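Local coordinates for protein CT_858 (Chlamydia trachomatis, PDB 3DOR) that is a secreted chlamydial protease, probably a serine-type endopeptidase of the S41 kind, whose mature form is a dimer, at residues R367-L379 with G419-L433. Residues are numbered along the deposited sequence; the frame is centred on the assembly and turned at random.
Sequences RMILTQDEVVDAL and GRQVLNCWSKGDIEL. With SO4 (sulfate ion), chain P; SO4 (sulfate ion), chain N.
The indole of W426 takes CG2 of V375 over one face, a CH-pi contact 3.6 Å from the centroid of the five-membered ring. L370 O lies in plane at the edge of the indole, 3.6 Å from W426 CZ3. The Q372 side chain crosses W426 obliquely, its amide plane nearly perpendicular to the indole, with Q372 OE1 3.7 Å from W426 CZ2. With CG trans to the backbone nitrogen (chi1 -178°), the W426 ring reaches past V375 to the start of the facing helix; NE1 donates to G192 O of the second subunit. L433 CG covers one face of the R367 guanidinium; at its edge, R367 NH2 donates to L433 O (2.8 Å) from above the carbonyl plane, and NE turns to S434 O. Within the S41 peptidase region, segments 372-379 and 419-428 of the two helices cross at -143°, roughly antiparallel. T371 and E374 form a capping box at the start of the first helix, and a Schellman motif at G429 ends the second. At A378 and G419, the nearest CA pair between the segments, A378 CB meets G419 O at 3.5 Å and packs on V422 and L423. L370 drives its CD1 to C425 CB (3.8 Å), and its backbone N bonds almost straight to I431 O (169°). Beyond I431, the carboxylate of E432 forms a salt bridge with R504 of the second subunit.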
loop_
_atom_site.group_PDB
_atom_site.type_symbol
_atom_site.label_atom_id
_atom_site.label_comp_id
_atom_site.label_asym_id
_atom_site.label_seq_id
_atom_site.Cartn_x
_atom_site.Cartn_y
_atom_site.Cartn_z
ATOM N N ARG B 367 -3.779 -20.677 -12.498
ATOM C CA ARG B 367 -3.905 -21.569 -11.333
ATOM C C ARG B 367 -3.485 -20.644 -10.184
ATOM O O ARG B 367 -2.360 -20.139 -10.173
ATOM C CB ARG B 367 -2.919 -22.748 -11.409
ATOM C CG ARG B 367 -2.940 -23.591 -12.680
ATOM C CD ARG B 367 -3.908 -24.754 -12.621
ATOM N NE ARG B 367 -3.788 -25.561 -11.403
ATOM C CZ ARG B 367 -3.008 -26.628 -11.249
ATOM N NH1 ARG B 367 -2.238 -27.056 -12.241
ATOM N NH2 ARG B 367 -3.020 -27.285 -10.093
ATOM N N MET B 368 -4.366 -20.431 -9.215
ATOM C CA MET B 368 -4.068 -19.506 -8.122
ATOM C C MET B 368 -3.880 -20.096 -6.721
ATOM O O MET B 368 -4.441 -21.137 -6.401
ATOM C CB MET B 368 -5.185 -18.459 -8.061
ATOM C CG MET B 368 -5.331 -17.601 -9.317
ATOM S SD MET B 368 -7.062 -17.170 -9.648
ATOM C CE MET B 368 -7.397 -16.051 -8.304
ATOM N N ILE B 369 -3.067 -19.434 -5.897
ATOM C CA ILE B 369 -2.900 -19.857 -4.502
ATOM C C ILE B 369 -3.870 -18.950 -3.751
ATOM O O ILE B 369 -3.861 -17.733 -3.945
ATOM C CB ILE B 369 -1.493 -19.601 -3.923
ATOM C CG1 ILE B 369 -0.472 -20.520 -4.576
ATOM C CG2 ILE B 369 -1.499 -19.919 -2.431
ATOM C CD1 ILE B 369 0.711 -20.870 -3.646
ATOM N N LEU B 370 -4.684 -19.526 -2.878
ATOM C CA LEU B 370 -5.688 -18.728 -2.186
ATOM C C LEU B 370 -5.580 -18.602 -0.673
ATOM O O LEU B 370 -5.179 -19.535 0.020
ATOM C CB LEU B 370 -7.080 -19.266 -2.541
ATOM C CG LEU B 370 -7.450 -19.394 -4.026
ATOM C CD1 LEU B 370 -8.770 -20.146 -4.174
ATOM C CD2 LEU B 370 -7.548 -18.006 -4.670
ATOM N N THR B 371 -5.951 -17.416 -0.183
ATOM C CA THR B 371 -5.997 -17.087 1.245
ATOM C C THR B 371 -7.330 -16.345 1.393
ATOM O O THR B 371 -7.953 -15.976 0.396
ATOM C CB THR B 371 -4.835 -16.151 1.714
ATOM O OG1 THR B 371 -4.950 -14.874 1.080
ATOM C CG2 THR B 371 -3.480 -16.760 1.388
ATOM N N GLN B 372 -7.775 -16.094 2.617
ATOM C CA GLN B 372 -9.052 -15.415 2.767
ATOM C C GLN B 372 -9.033 -13.988 2.149
ATOM O O GLN B 372 -10.093 -13.387 1.929
ATOM C CB GLN B 372 -9.485 -15.352 4.229
ATOM C CG GLN B 372 -8.390 -15.399 5.270
ATOM C CD GLN B 372 -7.799 -16.787 5.498
ATOM O OE1 GLN B 372 -8.432 -17.662 6.085
ATOM N NE2 GLN B 372 -6.572 -16.983 5.037
ATOM N N ASP B 373 -7.854 -13.472 1.796
ATOM C CA ASP B 373 -7.778 -12.157 1.170
ATOM C C ASP B 373 -8.447 -12.290 -0.198
ATOM O O ASP B 373 -9.262 -11.439 -0.574
ATOM C CB ASP B 373 -6.322 -11.776 1.009
ATOM C CG ASP B 373 -6.128 -10.376 0.390
ATOM O OD1 ASP B 373 -4.978 -9.894 0.380
ATOM O OD2 ASP B 373 -7.092 -9.722 -0.082
ATOM N N GLU B 374 -8.107 -13.359 -0.930
ATOM C CA GLU B 374 -8.711 -13.568 -2.235
ATOM C C GLU B 374 -10.189 -13.872 -2.137
ATOM O O GLU B 374 -10.963 -13.552 -3.047
ATOM C CB GLU B 374 -7.992 -14.685 -3.005
ATOM C CG GLU B 374 -6.588 -14.313 -3.449
ATOM C CD GLU B 374 -5.615 -14.137 -2.278
ATOM O OE1 GLU B 374 -4.790 -13.194 -2.330
ATOM O OE2 GLU B 374 -5.657 -14.939 -1.313
ATOM N N VAL B 375 -10.578 -14.503 -1.034
ATOM C CA VAL B 375 -11.974 -14.852 -0.828
ATOM C C VAL B 375 -12.797 -13.586 -0.690
ATOM O O VAL B 375 -13.868 -13.485 -1.273
ATOM C CB VAL B 375 -12.168 -15.727 0.424
ATOM C CG1 VAL B 375 -13.647 -15.980 0.645
ATOM C CG2 VAL B 375 -11.431 -17.061 0.252
ATOM N N VAL B 376 -12.281 -12.604 0.043
ATOM C CA VAL B 376 -13.006 -11.345 0.217
ATOM C C VAL B 376 -13.187 -10.636 -1.119
ATOM O O VAL B 376 -14.249 -10.075 -1.383
ATOM C CB VAL B 376 -12.295 -10.415 1.212
ATOM C CG1 VAL B 376 -13.005 -9.059 1.269
ATOM C CG2 VAL B 376 -12.295 -11.070 2.595
ATOM N N ASP B 377 -12.158 -10.688 -1.964
ATOM C CA ASP B 377 -12.220 -10.068 -3.281
ATOM C C ASP B 377 -13.385 -10.669 -4.050
ATOM O O ASP B 377 -14.179 -9.950 -4.655
ATOM C CB ASP B 377 -10.925 -10.306 -4.076
ATOM C CG ASP B 377 -9.773 -9.416 -3.625
ATOM O OD1 ASP B 377 -9.974 -8.555 -2.740
ATOM O OD2 ASP B 377 -8.656 -9.577 -4.171
ATOM N N ALA B 378 -13.483 -11.994 -4.014
ATOM C CA ALA B 378 -14.543 -12.704 -4.724
ATOM C C ALA B 378 -15.920 -12.253 -4.240
ATOM O O ALA B 378 -16.811 -11.965 -5.046
ATOM C CB ALA B 378 -14.376 -14.213 -4.531
ATOM N N LEU B 379 -16.084 -12.200 -2.919
ATOM C CA LEU B 379 -17.333 -11.770 -2.314
ATOM C C LEU B 379 -17.666 -10.344 -2.755
ATOM O O LEU B 379 -18.807 -10.046 -3.117
ATOM C CB LEU B 379 -17.229 -11.819 -0.782
ATOM C CG LEU B 379 -17.156 -13.191 -0.108
ATOM C CD1 LEU B 379 -16.834 -13.033 1.374
ATOM C CD2 LEU B 379 -18.481 -13.912 -0.287
ATOM N N GLY B 419 -15.856 -14.632 -9.142
ATOM C CA GLY B 419 -16.116 -14.721 -7.714
ATOM C C GLY B 419 -16.580 -16.109 -7.308
ATOM O O GLY B 419 -16.064 -16.688 -6.351
ATOM N N ARG B 420 -17.549 -16.654 -8.040
ATOM C CA ARG B 420 -18.063 -17.983 -7.733
ATOM C C ARG B 420 -17.001 -19.067 -7.802
ATOM O O ARG B 420 -16.964 -19.952 -6.947
ATOM C CB ARG B 420 -19.186 -18.368 -8.690
ATOM C CG ARG B 420 -20.398 -17.481 -8.636
ATOM C CD ARG B 420 -21.384 -17.928 -9.696
ATOM N NE ARG B 420 -22.252 -16.831 -10.096
ATOM C CZ ARG B 420 -22.435 -16.455 -11.354
ATOM N NH1 ARG B 420 -21.806 -17.096 -12.333
ATOM N NH2 ARG B 420 -23.246 -15.440 -11.634
ATOM N N GLN B 421 -16.144 -19.016 -8.821
ATOM C CA GLN B 421 -15.120 -20.049 -8.967
ATOM C C GLN B 421 -14.103 -19.992 -7.841
ATOM O O GLN B 421 -13.636 -21.030 -7.368
ATOM C CB GLN B 421 -14.413 -19.934 -10.320
ATOM C CG GLN B 421 -15.306 -20.201 -11.522
ATOM C CD GLN B 421 -14.554 -20.038 -12.833
ATOM O OE1 GLN B 421 -13.536 -20.701 -13.064
ATOM N NE2 GLN B 421 -15.048 -19.155 -13.699
ATOM N N VAL B 422 -13.750 -18.785 -7.413
ATOM C CA VAL B 422 -12.806 -18.637 -6.315
ATOM C C VAL B 422 -13.449 -19.171 -5.031
ATOM O O VAL B 422 -12.838 -19.947 -4.297
ATOM C CB VAL B 422 -12.392 -17.158 -6.116
ATOM C CG1 VAL B 422 -11.528 -17.009 -4.864
ATOM C CG2 VAL B 422 -11.609 -16.688 -7.330
ATOM N N LEU B 423 -14.688 -18.766 -4.772
ATOM C CA LEU B 423 -15.395 -19.225 -3.577
ATOM C C LEU B 423 -15.559 -20.745 -3.601
ATOM O O LEU B 423 -15.473 -21.404 -2.567
ATOM C CB LEU B 423 -16.776 -18.571 -3.488
ATOM C CG LEU B 423 -16.823 -17.069 -3.208
ATOM C CD1 LEU B 423 -18.263 -16.575 -3.327
ATOM C CD2 LEU B 423 -16.263 -16.783 -1.811
ATOM N N ASN B 424 -15.792 -21.292 -4.791
ATOM C CA ASN B 424 -15.969 -22.731 -4.944
ATOM C C ASN B 424 -14.655 -23.458 -4.642
ATOM O O ASN B 424 -14.649 -24.484 -3.962
ATOM C CB ASN B 424 -16.455 -23.055 -6.360
ATOM C CG ASN B 424 -17.011 -24.463 -6.480
ATOM O OD1 ASN B 424 -17.967 -24.825 -5.794
ATOM N ND2 ASN B 424 -16.409 -25.267 -7.352
ATOM N N CYS B 425 -13.540 -22.926 -5.137
ATOM C CA CYS B 425 -12.236 -23.535 -4.879
ATOM C C CYS B 425 -11.930 -23.500 -3.392
ATOM O O CYS B 425 -11.437 -24.478 -2.822
ATOM C CB CYS B 425 -11.128 -22.793 -5.619
ATOM S SG CYS B 425 -11.095 -23.134 -7.356
ATOM N N TRP B 426 -12.214 -22.361 -2.770
ATOM C CA TRP B 426 -11.959 -22.214 -1.348
ATOM C C TRP B 426 -12.737 -23.241 -0.525
ATOM O O TRP B 426 -12.169 -23.910 0.329
ATOM C CB TRP B 426 -12.315 -20.799 -0.888
ATOM C CG TRP B 426 -12.029 -20.551 0.565
ATOM C CD1 TRP B 426 -12.942 -20.472 1.581
ATOM C CD2 TRP B 426 -10.745 -20.313 1.160
ATOM N NE1 TRP B 426 -12.305 -20.194 2.771
ATOM C CE2 TRP B 426 -10.958 -20.091 2.540
ATOM C CE3 TRP B 426 -9.436 -20.266 0.660
ATOM C CZ2 TRP B 426 -9.910 -19.820 3.429
ATOM C CZ3 TRP B 426 -8.391 -19.998 1.540
ATOM C CH2 TRP B 426 -8.637 -19.777 2.913
ATOM N N SER B 427 -14.027 -23.381 -0.793
ATOM C CA SER B 427 -14.827 -24.320 -0.023
ATOM C C SER B 427 -14.453 -25.776 -0.271
ATOM O O SER B 427 -14.782 -26.635 0.531
ATOM C CB SER B 427 -16.313 -24.119 -0.307
ATOM O OG SER B 427 -16.661 -24.636 -1.572
ATOM N N LYS B 428 -13.764 -26.051 -1.375
ATOM C CA LYS B 428 -13.358 -27.413 -1.698
ATOM C C LYS B 428 -11.941 -27.704 -1.228
ATOM O O LYS B 428 -11.476 -28.833 -1.336
ATOM C CB LYS B 428 -13.434 -27.666 -3.206
ATOM C CG LYS B 428 -14.839 -27.700 -3.790
ATOM C CD LYS B 428 -14.767 -27.974 -5.282
ATOM C CE LYS B 428 -16.143 -28.023 -5.921
ATOM N NZ LYS B 428 -16.027 -28.174 -7.399
ATOM N N GLY B 429 -11.256 -26.694 -0.706
ATOM C CA GLY B 429 -9.892 -26.902 -0.250
ATOM C C GLY B 429 -8.854 -26.847 -1.367
ATOM O O GLY B 429 -7.670 -27.099 -1.143
ATOM N N ASP B 430 -9.309 -26.530 -2.574
ATOM C CA ASP B 430 -8.450 -26.417 -3.756
ATOM C C ASP B 430 -7.779 -25.039 -3.686
ATOM O O ASP B 430 -8.018 -24.175 -4.530
ATOM C CB ASP B 430 -9.341 -26.548 -4.997
ATOM C CG ASP B 430 -8.577 -26.434 -6.305
ATOM O OD1 ASP B 430 -7.376 -26.773 -6.342
ATOM O OD2 ASP B 430 -9.204 -26.022 -7.308
ATOM N N ILE B 431 -6.931 -24.846 -2.678
ATOM C CA ILE B 431 -6.288 -23.557 -2.460
ATOM C C ILE B 431 -4.780 -23.436 -2.633
ATOM O O ILE B 431 -4.258 -22.324 -2.622
ATOM C CB ILE B 431 -6.625 -23.024 -1.054
ATOM C CG1 ILE B 431 -5.844 -23.805 0.010
ATOM C CG2 ILE B 431 -8.114 -23.149 -0.808
ATOM C CD1 ILE B 431 -6.029 -23.280 1.423
ATOM N N GLU B 432 -4.077 -24.555 -2.777
ATOM C CA GLU B 432 -2.623 -24.508 -2.949
ATOM C C GLU B 432 -2.260 -24.119 -4.389
ATOM O O GLU B 432 -1.350 -23.328 -4.618
ATOM C CB GLU B 432 -2.007 -25.866 -2.596
ATOM C CG GLU B 432 -2.185 -26.282 -1.138
ATOM C CD GLU B 432 -1.383 -25.424 -0.176
ATOM O OE1 GLU B 432 -1.148 -25.877 0.961
ATOM O OE2 GLU B 432 -0.990 -24.296 -0.544
ATOM N N LEU B 433 -2.974 -24.690 -5.351
ATOM C CA LEU B 433 -2.765 -24.395 -6.768
ATOM C C LEU B 433 -4.079 -24.771 -7.420
ATOM O O LEU B 433 -4.248 -25.877 -7.943
ATOM C CB LEU B 433 -1.609 -25.219 -7.349
ATOM C CG LEU B 433 -1.200 -24.864 -8.791
ATOM C CD1 LEU B 433 -0.873 -23.373 -8.893
ATOM C CD2 LEU B 433 0.014 -25.696 -9.212
HETATM S S SO4 P . -19.710 -20.346 -12.975
HETATM O O1 SO4 P . -18.299 -20.729 -13.334
HETATM O O2 SO4 P . -20.091 -19.126 -13.764
HETATM O O3 SO4 P . -20.685 -21.434 -13.333
HETATM O O4 SO4 P . -19.752 -20.115 -11.499
HETATM S S SO4 N . -19.704 -27.992 -8.373
HETATM O O1 SO4 N . -19.479 -26.788 -9.259
HETATM O O2 SO4 N . -18.472 -28.809 -8.332
HETATM O O3 SO4 N . -20.010 -27.573 -6.974
HETATM O O4 SO4 N . -20.855 -28.756 -8.936
#